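PDB 2XSG: CCMAN5 from Cellulosimicrobium cellulans, which hydrolyses alpha-mannosides as a calcium-containing member of glycosyl hydrolase family 92 and enables mannose-6-phosphate modification of yeast-produced human lysosomal enzymes. Local coordinates for residues 11-16 and 311-316; 31-36 and 284-289; 217-222 and 230-235; 77-82 and 161-166; 461-466 and 543-548. One frame throughout, in Å; residues are numbered along the deposited sequence.

Interaction 1: 11-16 and 311-316; sequences SLVDVF and FYTHLY
Val13 is pressed against the helix at 311-316, and the tight part of the contact lies round it. One methyl, CG1, sits over a face of the Tyr316 ring in a CH-pi contact, 3.6 Å from Tyr316 CG. The other, CG2, rests 3.3 Å from Tyr312 O. A branched valine suits this place because its two methyls can meet ring and helix backbone at once. Further along the loop, Val15 CG1 reaches the far end of the same ring, 3.9 Å from Tyr316 CE2.

Between the two valines the backbone is pinned by one polar bond: Asp14 N donates to Thr313 OG1 over 2.8 Å in a nearly straight line (169°). The hydroxyl is held beside its own backbone N (chi1 -62°), where it also gives its proton to Arg309 O one turn back; threonine thus serves as acceptor and donor together.

The looser side belongs to the partly exposed Leu12 and Asp14. Leu12 lies alongside Tyr312, its CD1 3.6 Å from Tyr312 CD2. The Asp14 carboxylate leads off from the helix and instead takes Phe16 N on OD1, an Asx turn that bends the loop.

Around this N-terminal loop, Leu290 of helix 275-290 packs on Val13 and Tyr316, Ala108 of strand 106-109 on Val15, and Ile295 of strand 293-296 on Tyr312.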
# COMPACT_ATOMS: atom_id res chain seq x y z
N SER A 11 7.65 -19.64 -0.66
CA SER A 11 6.86 -20.58 -1.48
C SER A 11 5.35 -20.46 -1.23
O SER A 11 4.54 -20.88 -2.08
CB SER A 11 7.31 -22.02 -1.22
OG SER A 11 7.07 -22.38 0.14
N LEU A 12 4.97 -19.89 -0.10
CA LEU A 12 3.55 -19.71 0.24
C LEU A 12 2.91 -18.44 -0.35
O LEU A 12 1.68 -18.37 -0.49
CB LEU A 12 3.33 -19.76 1.75
CG LEU A 12 3.72 -21.04 2.47
CD1 LEU A 12 3.40 -20.88 3.97
CD2 LEU A 12 3.01 -22.31 1.89
N VAL A 13 3.73 -17.45 -0.66
CA VAL A 13 3.30 -16.22 -1.34
C VAL A 13 2.83 -16.50 -2.78
O VAL A 13 3.52 -17.18 -3.56
CB VAL A 13 4.46 -15.17 -1.33
CG1 VAL A 13 4.12 -13.91 -2.11
CG2 VAL A 13 4.83 -14.80 0.10
N ASP A 14 1.65 -15.98 -3.12
CA ASP A 14 1.19 -16.00 -4.50
C ASP A 14 1.20 -14.56 -5.06
O ASP A 14 0.24 -13.80 -4.85
CB ASP A 14 -0.22 -16.61 -4.57
CG ASP A 14 -0.72 -16.83 -6.00
OD1 ASP A 14 -0.15 -16.27 -6.98
OD2 ASP A 14 -1.74 -17.54 -6.15
N VAL A 15 2.26 -14.21 -5.79
CA VAL A 15 2.41 -12.85 -6.31
C VAL A 15 1.37 -12.48 -7.39
O VAL A 15 1.33 -11.34 -7.84
CB VAL A 15 3.84 -12.53 -6.82
CG1 VAL A 15 4.90 -12.76 -5.73
CG2 VAL A 15 4.17 -13.32 -8.09
N PHE A 16 0.55 -13.44 -7.80
CA PHE A 16 -0.46 -13.16 -8.82
C PHE A 16 -1.79 -12.75 -8.22
O PHE A 16 -2.66 -12.25 -8.93
CB PHE A 16 -0.62 -14.33 -9.77
CG PHE A 16 0.57 -14.55 -10.65
CD1 PHE A 16 0.86 -13.66 -11.68
CD2 PHE A 16 1.39 -15.64 -10.44
CE1 PHE A 16 1.97 -13.85 -12.49
CE2 PHE A 16 2.51 -15.84 -11.25
CZ PHE A 16 2.80 -14.95 -12.28
N PHE A 311 -2.48 -15.40 4.10
CA PHE A 311 -1.71 -14.64 5.07
C PHE A 311 -0.33 -14.22 4.54
O PHE A 311 0.02 -13.02 4.58
CB PHE A 311 -1.56 -15.39 6.40
CG PHE A 311 -0.79 -14.64 7.41
CD1 PHE A 311 -1.39 -13.65 8.18
CD2 PHE A 311 0.57 -14.88 7.58
CE1 PHE A 311 -0.66 -12.94 9.10
CE2 PHE A 311 1.32 -14.16 8.49
CZ PHE A 311 0.70 -13.19 9.26
N TYR A 312 0.47 -15.19 4.08
CA TYR A 312 1.85 -14.90 3.66
C TYR A 312 1.93 -14.03 2.40
O TYR A 312 2.86 -13.23 2.26
CB TYR A 312 2.73 -16.16 3.60
CG TYR A 312 3.13 -16.61 5.00
CD1 TYR A 312 4.06 -15.87 5.76
CD2 TYR A 312 2.56 -17.73 5.58
CE1 TYR A 312 4.40 -16.25 7.05
CE2 TYR A 312 2.89 -18.13 6.87
CZ TYR A 312 3.80 -17.37 7.61
OH TYR A 312 4.12 -17.76 8.88
N THR A 313 0.96 -14.18 1.51
CA THR A 313 0.84 -13.35 0.33
C THR A 313 0.62 -11.89 0.76
O THR A 313 1.25 -10.97 0.23
CB THR A 313 -0.31 -13.83 -0.59
OG1 THR A 313 -0.04 -15.17 -1.05
CG2 THR A 313 -0.49 -12.88 -1.79
N HIS A 314 -0.28 -11.68 1.73
CA HIS A 314 -0.56 -10.32 2.19
C HIS A 314 0.53 -9.77 3.11
O HIS A 314 0.78 -8.55 3.14
CB HIS A 314 -1.96 -10.20 2.79
CG HIS A 314 -3.05 -10.42 1.79
ND1 HIS A 314 -3.15 -9.68 0.63
CD2 HIS A 314 -4.07 -11.30 1.76
CE1 HIS A 314 -4.18 -10.09 -0.07
NE2 HIS A 314 -4.77 -11.07 0.60
N LEU A 315 1.20 -10.65 3.86
CA LEU A 315 2.40 -10.20 4.57
C LEU A 315 3.45 -9.69 3.56
O LEU A 315 4.06 -8.62 3.75
CB LEU A 315 2.98 -11.30 5.47
CG LEU A 315 4.05 -10.93 6.50
CD1 LEU A 315 3.52 -9.95 7.57
CD2 LEU A 315 4.63 -12.17 7.18
N TYR A 316 3.63 -10.44 2.47
CA TYR A 316 4.52 -10.01 1.39
C TYR A 316 4.14 -8.60 0.88
O TYR A 316 4.98 -7.73 0.76
CB TYR A 316 4.53 -11.06 0.27
CG TYR A 316 5.09 -10.60 -1.07
CD1 TYR A 316 6.46 -10.64 -1.34
CD2 TYR A 316 4.23 -10.16 -2.07
CE1 TYR A 316 6.97 -10.22 -2.58
CE2 TYR A 316 4.73 -9.73 -3.31
CZ TYR A 316 6.09 -9.77 -3.56
OH TYR A 316 6.58 -9.36 -4.79

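Interaction 2: 31-36 and 284-289; sequences QAPNGL and AEWNAT
Pro33 lies flat on the indole of Trp286 as the second residue of a type II beta turn, Ala32 to Gly35, which docks on the helix at 284-289. Proline suits that position because its ring fixes phi close to the value the turn needs, while its saturated carbons offer a flat apolar patch to an aromatic face.

Followed round the pyrrolidine, CB comes first, 4.0 Å from Trp286 CH2 and beside the hydroxyl of Thr289. CG is next: it stands almost directly above the six-membered ring, 11° off its normal, in a CH-pi contact, and it is 3.6 Å from Thr289 OG1. CD, the last atom, lies 3.5 Å from Trp286 CE2 and has Glu285 at its outer side. The glutamate arrives there because CG is anti to its backbone N (chi1 -177°) and the chain stays extended beyond, bringing the carboxylate across to Pro33 CD.

The indole is also held at its edge. Trp286 NE1 donates to Gln31 O over 2.7 Å, in the ring plane and on a lone pair of the carbonyl, so the ring's rotation is fixed while its face carries Pro33. On the same side as Pro33, the Thr289 hydroxyl donates to Glu285 O.

On the partly exposed flank a water donates to both segments, 2.7 Å from Pro33 O and 2.8 Å from Glu285 OE2.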
# COMPACT_ATOMS: atom_id res chain seq x y z
N GLN A 31 10.58 -8.16 -6.93
CA GLN A 31 10.99 -7.09 -6.03
C GLN A 31 11.50 -7.58 -4.69
O GLN A 31 11.08 -8.64 -4.21
CB GLN A 31 9.86 -6.05 -5.85
CG GLN A 31 8.49 -6.62 -5.44
CD GLN A 31 7.39 -5.61 -5.68
OE1 GLN A 31 7.59 -4.64 -6.40
NE2 GLN A 31 6.21 -5.85 -5.12
N ALA A 32 12.44 -6.83 -4.10
CA ALA A 32 12.93 -7.14 -2.76
C ALA A 32 11.99 -6.50 -1.74
O ALA A 32 11.17 -5.65 -2.12
CB ALA A 32 14.35 -6.62 -2.58
N PRO A 33 12.12 -6.87 -0.45
CA PRO A 33 11.28 -6.21 0.56
C PRO A 33 11.47 -4.67 0.53
O PRO A 33 12.60 -4.20 0.57
CB PRO A 33 11.77 -6.81 1.88
CG PRO A 33 12.26 -8.16 1.50
CD PRO A 33 12.92 -7.96 0.14
N ASN A 34 10.36 -3.93 0.41
CA ASN A 34 10.41 -2.46 0.30
C ASN A 34 11.38 -1.96 -0.77
O ASN A 34 12.00 -0.92 -0.63
CB ASN A 34 10.75 -1.83 1.67
CG ASN A 34 9.64 -2.02 2.68
OD1 ASN A 34 8.70 -1.22 2.74
ND2 ASN A 34 9.74 -3.08 3.47
N GLY A 35 11.50 -2.72 -1.85
CA GLY A 35 12.42 -2.37 -2.92
C GLY A 35 11.96 -1.21 -3.76
O GLY A 35 10.75 -0.97 -3.93
N LEU A 36 12.95 -0.51 -4.30
CA LEU A 36 12.77 0.56 -5.27
C LEU A 36 12.60 -0.02 -6.67
O LEU A 36 11.71 0.40 -7.42
CB LEU A 36 13.96 1.50 -5.21
CG LEU A 36 14.10 2.61 -6.25
CD1 LEU A 36 13.03 3.65 -6.05
CD2 LEU A 36 15.50 3.24 -6.11
N ALA A 284 16.05 -15.38 0.07
CA ALA A 284 16.43 -15.52 1.48
C ALA A 284 16.07 -14.28 2.28
O ALA A 284 15.56 -14.38 3.40
CB ALA A 284 17.93 -15.85 1.64
N GLU A 285 16.35 -13.11 1.73
CA GLU A 285 15.90 -11.87 2.35
C GLU A 285 14.36 -11.88 2.59
O GLU A 285 13.90 -11.46 3.66
CB GLU A 285 16.36 -10.66 1.53
CG GLU A 285 15.99 -9.32 2.13
CD GLU A 285 16.44 -8.13 1.28
OE1 GLU A 285 17.19 -8.35 0.29
OE2 GLU A 285 16.03 -6.99 1.61
N TRP A 286 13.59 -12.39 1.62
CA TRP A 286 12.13 -12.47 1.81
C TRP A 286 11.77 -13.44 2.92
O TRP A 286 10.88 -13.17 3.73
CB TRP A 286 11.40 -12.83 0.51
CG TRP A 286 11.00 -11.61 -0.27
CD1 TRP A 286 11.48 -11.23 -1.50
CD2 TRP A 286 10.05 -10.60 0.12
NE1 TRP A 286 10.88 -10.06 -1.91
CE2 TRP A 286 10.01 -9.64 -0.93
CE3 TRP A 286 9.26 -10.40 1.26
CZ2 TRP A 286 9.19 -8.51 -0.87
CZ3 TRP A 286 8.43 -9.27 1.31
CH2 TRP A 286 8.41 -8.34 0.25
N ASN A 287 12.46 -14.59 2.94
CA ASN A 287 12.23 -15.60 3.97
C ASN A 287 12.51 -15.09 5.40
O ASN A 287 11.81 -15.47 6.34
CB ASN A 287 13.01 -16.88 3.68
CG ASN A 287 12.28 -17.82 2.75
OD1 ASN A 287 11.05 -17.85 2.72
ND2 ASN A 287 13.03 -18.59 1.98
N ALA A 288 13.52 -14.23 5.53
CA ALA A 288 13.82 -13.59 6.81
C ALA A 288 12.72 -12.60 7.19
O ALA A 288 12.29 -12.55 8.34
CB ALA A 288 15.19 -12.88 6.76
N THR A 289 12.27 -11.81 6.22
CA THR A 289 11.20 -10.84 6.42
C THR A 289 9.86 -11.53 6.77
O THR A 289 9.22 -11.20 7.77
CB THR A 289 11.02 -9.95 5.16
OG1 THR A 289 12.23 -9.22 4.92
CG2 THR A 289 9.83 -8.98 5.32
O HOH W 1 15.22 -4.59 0.32

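Interaction 3: 217-222 and 230-235; sequences WGDDDR and DGVDTG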
# COMPACT_ATOMS: atom_id res chain seq x y z
N TRP A 217 17.29 6.72 -30.02
CA TRP A 217 16.30 7.62 -30.63
C TRP A 217 15.91 8.77 -29.70
O TRP A 217 15.97 8.63 -28.48
CB TRP A 217 15.06 6.86 -31.09
CG TRP A 217 14.11 6.50 -29.98
CD1 TRP A 217 13.23 7.32 -29.36
CD2 TRP A 217 13.93 5.20 -29.39
NE1 TRP A 217 12.52 6.63 -28.40
CE2 TRP A 217 12.93 5.33 -28.40
CE3 TRP A 217 14.52 3.95 -29.61
CZ2 TRP A 217 12.49 4.25 -27.63
CZ3 TRP A 217 14.09 2.86 -28.83
CH2 TRP A 217 13.08 3.03 -27.86
N GLY A 218 15.52 9.89 -30.29
CA GLY A 218 14.94 11.01 -29.57
C GLY A 218 13.57 11.32 -30.13
O GLY A 218 12.94 10.48 -30.83
N ASP A 219 13.12 12.55 -29.87
CA ASP A 219 11.72 12.93 -30.13
C ASP A 219 11.31 13.05 -31.59
O ASP A 219 10.11 13.12 -31.90
CB ASP A 219 11.40 14.22 -29.38
CG ASP A 219 11.37 14.02 -27.87
OD1 ASP A 219 10.40 13.40 -27.36
OD2 ASP A 219 12.33 14.47 -27.20
N ASP A 220 12.30 13.09 -32.48
CA ASP A 220 12.03 13.06 -33.93
C ASP A 220 11.86 11.64 -34.47
O ASP A 220 11.77 11.45 -35.68
CB ASP A 220 13.12 13.81 -34.72
CG ASP A 220 14.52 13.16 -34.61
OD1 ASP A 220 14.68 12.03 -34.10
OD2 ASP A 220 15.49 13.83 -35.06
N ASP A 221 11.83 10.65 -33.58
CA ASP A 221 11.68 9.25 -33.97
C ASP A 221 12.79 8.68 -34.88
O ASP A 221 12.64 7.58 -35.40
CB ASP A 221 10.31 9.02 -34.64
CG ASP A 221 9.15 9.17 -33.65
OD1 ASP A 221 9.37 8.91 -32.45
OD2 ASP A 221 8.05 9.57 -34.07
N ARG A 222 13.89 9.41 -35.07
CA ARG A 222 15.01 8.87 -35.86
C ARG A 222 15.88 7.92 -35.03
O ARG A 222 16.29 8.24 -33.90
CB ARG A 222 15.84 9.99 -36.50
CG ARG A 222 15.13 10.65 -37.66
CD ARG A 222 15.86 11.86 -38.22
NE ARG A 222 16.87 11.51 -39.22
CZ ARG A 222 18.19 11.59 -39.00
NH1 ARG A 222 18.66 12.00 -37.82
NH2 ARG A 222 19.04 11.27 -39.96
N ASP A 230 18.45 13.40 -25.12
CA ASP A 230 17.89 14.13 -24.00
C ASP A 230 16.61 14.82 -24.45
O ASP A 230 16.65 15.71 -25.29
CB ASP A 230 18.91 15.15 -23.50
CG ASP A 230 18.55 15.74 -22.15
OD1 ASP A 230 17.53 15.33 -21.55
OD2 ASP A 230 19.31 16.63 -21.70
N GLY A 231 15.47 14.43 -23.91
CA GLY A 231 14.19 14.97 -24.37
C GLY A 231 13.05 14.40 -23.56
O GLY A 231 13.08 14.44 -22.34
N VAL A 232 12.04 13.88 -24.25
CA VAL A 232 10.86 13.29 -23.62
C VAL A 232 10.76 11.82 -24.01
O VAL A 232 10.89 10.93 -23.16
CB VAL A 232 9.59 14.05 -24.02
CG1 VAL A 232 8.38 13.51 -23.26
CG2 VAL A 232 9.75 15.53 -23.72
N ASP A 233 10.53 11.58 -25.31
CA ASP A 233 10.57 10.22 -25.87
C ASP A 233 12.00 9.94 -26.34
O ASP A 233 12.43 10.43 -27.40
CB ASP A 233 9.59 10.11 -27.04
CG ASP A 233 9.41 8.69 -27.56
OD1 ASP A 233 10.17 7.78 -27.16
OD2 ASP A 233 8.49 8.47 -28.38
N THR A 234 12.75 9.18 -25.53
CA THR A 234 14.07 8.71 -25.94
C THR A 234 14.15 7.21 -25.71
O THR A 234 13.31 6.63 -25.01
CB THR A 234 15.25 9.44 -25.19
OG1 THR A 234 15.25 9.09 -23.80
CG2 THR A 234 15.14 10.95 -25.31
N GLY A 235 15.16 6.59 -26.32
CA GLY A 235 15.41 5.18 -26.11
C GLY A 235 16.70 4.69 -26.72
O GLY A 235 17.40 5.45 -27.41
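Trp217 and Gly235 form an antiparallel hydrogen-bonded pair where strands 212-217 and 235-240 meet at the end of a five-stranded sheet. Trp217 N bonds Gly235 O at 2.9 Å, and Gly235 N returns to Trp217 O at 3.1 Å. The indole, set between backbone N and carbonyl carbon (chi1 78°), folds across the partner strand, with Gly235 CA 3.3 Å from the centroid of its six-membered ring. Any side chain on Gly235 would collide with the indole. At the ring's edge, NE1 donates a hydrogen bond to Asp233 OD1 over 2.9 Å; that oxygen also pairs with Arg91. Cutting Trp217 back to an alanine would probably strip Gly235 of its cover and Asp233 of a donor. Farther out, the Asp219 carboxylate grips two successive amides, OD1 taking Asp233 N at 2.7 Å and OD2 taking Val232 N at 3.0 Å. The type I turn Gly218-Asp221 leads on to strand 223-224 of the same sheet. A glycine sheltered by its cross-strand partner's ring is the aromatic rescue arrangement of antiparallel sheets.

Interaction 4: 77-82 and 161-166; sequences GDLLVV and VDLETN
The Asp78 carboxylate and the Asn166 amide lie side by side with their planes 57° apart. The amide comes over one face of the carboxylate: Asn166 ND2 donates to Asp78 OD2 over 3.1 Å from well above the carboxylate plane, yet the oxygen lies in the plane of the amide. Arg170 forms a salt bridge with the same OD2, while Tyr200 and Thr65 give hydroxyl bonds to OD1. At the other end of the amide, Asn166 OD1 takes the backbone N of Thr168 and Ser169, so the asparagine is used at both ends. A leucine in place of Asp78 would probably leave Arg170 without this carboxylate to pair with and cost Asn166 ND2 its carboxylate partner, Tyr200 OH being its other.

Beyond this polar corner the segments become paired strands, 80-84 and 158-162, of the five-stranded antiparallel sheet. Leu80 and Asp162 are a hydrogen-bonded pair, Leu80 N reaching Asp162 O at 3.0 Å and Asp162 N reaching Leu80 O at 2.7 Å. Where the chains part, a water bridges them, accepting from Leu79 N (2.6 Å) and donating to Asp162 O and Thr165 O.

Leu79 runs alongside Leu163, CG to CD1 3.9 Å, and also touches Val161. Leu80, with CG anti to the backbone N (chi1 178°), brings CD2 to 3.5 Å from Thr165 OG1. Asp162 OD1 accepts from Glu164 N, an Asx turn, while OD2 meets Arg91 and Tyr97.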
# COMPACT_ATOMS: atom_id res chain seq x y z
N GLY A 77 6.25 2.72 -13.82
CA GLY A 77 6.21 2.02 -15.12
C GLY A 77 7.33 2.47 -16.06
O GLY A 77 7.23 2.28 -17.28
N ASP A 78 8.39 3.06 -15.50
CA ASP A 78 9.54 3.57 -16.26
C ASP A 78 10.49 2.47 -16.70
O ASP A 78 10.62 1.45 -16.02
CB ASP A 78 10.37 4.55 -15.41
CG ASP A 78 9.60 5.80 -15.00
OD1 ASP A 78 9.32 5.97 -13.78
OD2 ASP A 78 9.28 6.60 -15.90
N LEU A 79 11.16 2.73 -17.82
CA LEU A 79 12.29 1.94 -18.30
C LEU A 79 11.84 0.56 -18.77
O LEU A 79 12.01 -0.43 -18.07
CB LEU A 79 13.38 1.83 -17.22
CG LEU A 79 14.85 1.79 -17.65
CD1 LEU A 79 15.75 2.23 -16.49
CD2 LEU A 79 15.26 0.40 -18.15
N LEU A 80 11.25 0.53 -19.97
CA LEU A 80 10.72 -0.70 -20.52
C LEU A 80 11.79 -1.41 -21.32
O LEU A 80 12.34 -0.85 -22.28
CB LEU A 80 9.46 -0.43 -21.36
CG LEU A 80 8.78 -1.63 -22.06
CD1 LEU A 80 8.10 -2.54 -21.05
CD2 LEU A 80 7.78 -1.14 -23.11
N VAL A 81 12.10 -2.64 -20.91
CA VAL A 81 13.05 -3.49 -21.63
C VAL A 81 12.31 -4.63 -22.35
O VAL A 81 11.65 -5.44 -21.72
CB VAL A 81 14.11 -4.08 -20.67
CG1 VAL A 81 14.99 -5.15 -21.37
CG2 VAL A 81 14.97 -2.95 -20.02
N VAL A 82 12.41 -4.64 -23.68
CA VAL A 82 11.68 -5.55 -24.54
C VAL A 82 12.63 -6.44 -25.34
O VAL A 82 13.37 -5.93 -26.20
CB VAL A 82 10.77 -4.78 -25.56
CG1 VAL A 82 9.99 -5.75 -26.44
CG2 VAL A 82 9.82 -3.84 -24.84
N VAL A 161 15.37 -0.65 -25.12
CA VAL A 161 15.24 0.04 -23.85
C VAL A 161 14.41 1.29 -24.14
O VAL A 161 14.92 2.25 -24.70
CB VAL A 161 16.63 0.38 -23.22
CG1 VAL A 161 16.49 1.07 -21.87
CG2 VAL A 161 17.51 -0.87 -23.11
N ASP A 162 13.12 1.25 -23.81
CA ASP A 162 12.18 2.33 -24.13
C ASP A 162 12.02 3.26 -22.92
O ASP A 162 11.49 2.86 -21.85
CB ASP A 162 10.84 1.72 -24.53
CG ASP A 162 9.92 2.71 -25.20
OD1 ASP A 162 9.90 3.90 -24.82
OD2 ASP A 162 9.19 2.31 -26.12
N LEU A 163 12.45 4.50 -23.09
CA LEU A 163 12.47 5.45 -21.97
C LEU A 163 11.28 6.39 -21.96
O LEU A 163 11.22 7.32 -21.14
CB LEU A 163 13.78 6.24 -21.94
CG LEU A 163 15.05 5.52 -21.47
CD1 LEU A 163 14.81 4.69 -20.20
CD2 LEU A 163 15.57 4.62 -22.54
N GLU A 164 10.33 6.16 -22.86
CA GLU A 164 9.11 6.97 -22.87
C GLU A 164 8.04 6.36 -21.96
O GLU A 164 7.31 7.08 -21.31
CB GLU A 164 8.59 7.15 -24.30
CG GLU A 164 7.50 8.23 -24.43
CD GLU A 164 6.11 7.72 -24.05
OE1 GLU A 164 5.89 6.49 -24.01
OE2 GLU A 164 5.22 8.56 -23.77
N THR A 165 7.97 5.02 -21.93
CA THR A 165 6.93 4.26 -21.21
C THR A 165 6.75 4.75 -19.77
O THR A 165 7.72 4.85 -19.01
CB THR A 165 7.25 2.74 -21.20
OG1 THR A 165 7.58 2.31 -22.52
CG2 THR A 165 6.07 1.92 -20.67
N ASN A 166 5.51 5.11 -19.45
CA ASN A 166 5.13 5.44 -18.07
C ASN A 166 3.66 5.12 -17.87
O ASN A 166 2.87 5.28 -18.80
CB ASN A 166 5.40 6.92 -17.77
CG ASN A 166 5.22 7.25 -16.30
OD1 ASN A 166 4.10 7.50 -15.85
ND2 ASN A 166 6.32 7.30 -15.55
O HOH W 2 10.41 4.50 -19.63

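Interaction 5: 461-466 and 543-548; sequences RGYDQY and HWYDAY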
# COMPACT_ATOMS: atom_id res chain seq x y z
N ARG A 461 -9.92 17.08 9.38
CA ARG A 461 -9.11 18.02 10.13
C ARG A 461 -9.11 17.64 11.62
O ARG A 461 -8.11 17.84 12.32
CB ARG A 461 -9.61 19.46 9.93
CG ARG A 461 -8.87 20.52 10.74
CD ARG A 461 -8.99 21.89 10.09
NE ARG A 461 -8.24 21.93 8.84
CZ ARG A 461 -8.45 22.78 7.84
NH1 ARG A 461 -9.39 23.71 7.92
NH2 ARG A 461 -7.71 22.70 6.74
N GLY A 462 -10.23 17.12 12.09
CA GLY A 462 -10.34 16.71 13.48
C GLY A 462 -9.28 15.68 13.81
O GLY A 462 -8.55 15.82 14.80
N TYR A 463 -9.18 14.65 12.97
CA TYR A 463 -8.17 13.61 13.18
C TYR A 463 -6.74 14.16 12.99
O TYR A 463 -5.84 13.83 13.76
CB TYR A 463 -8.44 12.42 12.26
CG TYR A 463 -8.05 11.07 12.82
CD1 TYR A 463 -6.96 10.93 13.70
CD2 TYR A 463 -8.74 9.91 12.45
CE1 TYR A 463 -6.60 9.69 14.22
CE2 TYR A 463 -8.36 8.65 12.96
CZ TYR A 463 -7.29 8.55 13.84
OH TYR A 463 -6.91 7.33 14.36
N ASP A 464 -6.53 15.00 11.97
CA ASP A 464 -5.24 15.65 11.76
C ASP A 464 -4.80 16.44 12.98
O ASP A 464 -3.62 16.38 13.36
CB ASP A 464 -5.29 16.60 10.57
CG ASP A 464 -5.18 15.88 9.24
OD1 ASP A 464 -4.68 14.72 9.22
OD2 ASP A 464 -5.59 16.47 8.23
N GLN A 465 -5.74 17.19 13.56
CA GLN A 465 -5.45 18.03 14.72
C GLN A 465 -5.18 17.21 15.98
O GLN A 465 -4.27 17.56 16.77
CB GLN A 465 -6.55 19.06 14.95
CG GLN A 465 -6.62 20.15 13.89
CD GLN A 465 -7.78 21.11 14.14
OE1 GLN A 465 -8.85 20.68 14.54
NE2 GLN A 465 -7.55 22.41 13.93
N TYR A 466 -5.94 16.13 16.17
CA TYR A 466 -5.57 15.18 17.21
C TYR A 466 -4.09 14.76 17.05
O TYR A 466 -3.32 14.79 18.01
CB TYR A 466 -6.49 13.93 17.28
CG TYR A 466 -5.85 12.84 18.11
CD1 TYR A 466 -5.79 12.94 19.51
CD2 TYR A 466 -5.24 11.74 17.50
CE1 TYR A 466 -5.14 11.96 20.28
CE2 TYR A 466 -4.60 10.75 18.25
CZ TYR A 466 -4.55 10.87 19.64
OH TYR A 466 -3.93 9.89 20.37
N HIS A 543 -19.18 8.74 9.47
CA HIS A 543 -19.62 8.99 10.85
C HIS A 543 -18.57 8.63 11.93
O HIS A 543 -18.38 9.38 12.91
CB HIS A 543 -20.95 8.29 11.17
CG HIS A 543 -21.44 8.56 12.56
ND1 HIS A 543 -21.43 7.60 13.55
CD2 HIS A 543 -21.88 9.69 13.16
CE1 HIS A 543 -21.87 8.12 14.68
NE2 HIS A 543 -22.14 9.39 14.47
N TRP A 544 -17.90 7.50 11.72
CA TRP A 544 -16.98 6.89 12.68
C TRP A 544 -15.54 7.42 12.54
O TRP A 544 -14.63 6.92 13.21
CB TRP A 544 -16.98 5.35 12.54
CG TRP A 544 -18.37 4.76 12.47
CD1 TRP A 544 -19.03 4.34 11.35
CD2 TRP A 544 -19.26 4.54 13.57
NE1 TRP A 544 -20.29 3.87 11.69
CE2 TRP A 544 -20.46 3.99 13.04
CE3 TRP A 544 -19.17 4.76 14.96
CZ2 TRP A 544 -21.55 3.65 13.85
CZ3 TRP A 544 -20.27 4.44 15.76
CH2 TRP A 544 -21.44 3.90 15.19
N TYR A 545 -15.34 8.43 11.69
CA TYR A 545 -13.98 8.84 11.31
C TYR A 545 -13.08 9.28 12.46
O TYR A 545 -11.88 8.95 12.49
CB TYR A 545 -14.00 9.93 10.23
CG TYR A 545 -12.69 10.06 9.47
CD1 TYR A 545 -11.67 10.91 9.92
CD2 TYR A 545 -12.48 9.34 8.30
CE1 TYR A 545 -10.47 11.04 9.22
CE2 TYR A 545 -11.27 9.47 7.58
CZ TYR A 545 -10.28 10.30 8.05
OH TYR A 545 -9.11 10.40 7.34
N ASP A 546 -13.66 10.00 13.42
CA ASP A 546 -12.86 10.58 14.47
C ASP A 546 -12.57 9.54 15.55
O ASP A 546 -13.07 9.60 16.68
CB ASP A 546 -13.49 11.89 14.97
CG ASP A 546 -13.36 13.01 13.95
OD1 ASP A 546 -12.44 12.91 13.09
OD2 ASP A 546 -14.15 13.97 13.98
N ALA A 547 -11.76 8.55 15.13
CA ALA A 547 -11.54 7.34 15.89
C ALA A 547 -10.71 7.52 17.16
O ALA A 547 -10.53 6.56 17.93
CB ALA A 547 -10.94 6.24 15.00
N TYR A 548 -10.22 8.74 17.37
CA TYR A 548 -9.49 9.15 18.57
C TYR A 548 -10.43 9.55 19.72
O TYR A 548 -9.96 9.92 20.80
CB TYR A 548 -8.56 10.32 18.24
CG TYR A 548 -9.28 11.51 17.62
CD1 TYR A 548 -9.70 12.58 18.40
CD2 TYR A 548 -9.56 11.55 16.26
CE1 TYR A 548 -10.38 13.66 17.84
CE2 TYR A 548 -10.23 12.60 15.69
CZ TYR A 548 -10.63 13.66 16.48
OH TYR A 548 -11.31 14.69 15.89
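Tyr548 and Tyr463 bury far more surface here than any other residues, and Tyr466 follows them. Tyr548 has CG between its backbone N and carbonyl carbon (chi1 56°), which lays the ring against the helix at 461-466. There it lies nearly parallel to Tyr466 (planes at 6°) but slid along, so each CB sits over the other's ring; Tyr466 CB is 3.7 Å from Tyr548 CD1. Tyr548 CD2 comes over a face of the Tyr463 ring, 3.7 Å from Tyr463 CD1. The tip of Tyr548 passes Gly462, its OH 3.1 Å from Gly462 C, where a side chain would collide. Tyr463 CD2 meanwhile presses on the loop at Tyr545 O, 3.3 Å away. No hydrogen bond crosses between the segments; the tyrosine hydroxyls bond outward instead, Tyr548 to Ala488 O, Tyr463 to Ala682 O and Tyr466 to Gly683 O. Tyrosine suits such sites, offering a broad apolar ring with a polar tip. With Tyr545 the three make a buried aromatic cluster, joining helix and loop within the (alpha/alpha)6-barrel domain characteristic of the family.

In the fold
Interactions 1 and 2 join N-terminal loops to helices of the catalytic part of the chain and touch each other, Tyr316 CE1 lying 3.3 Å from Trp286 CZ2; both set a valine or proline on an aromatic face and add one strong polar bond, but interaction 1 is buried and interaction 2 only partly so. Interactions 3 and 4 share the five-stranded sheet of the N-terminal domain and meet where Thr234 O and Leu163 N are probably hydrogen-bonded. Interaction 4 is buried and encloses a bridging water, whereas interaction 3 runs out to the surface in aspartate-rich turns. Interaction 5, also buried, stands apart, its centre about 33 Å from that of interaction 1, and relies on packed tyrosines without a direct hydrogen bond.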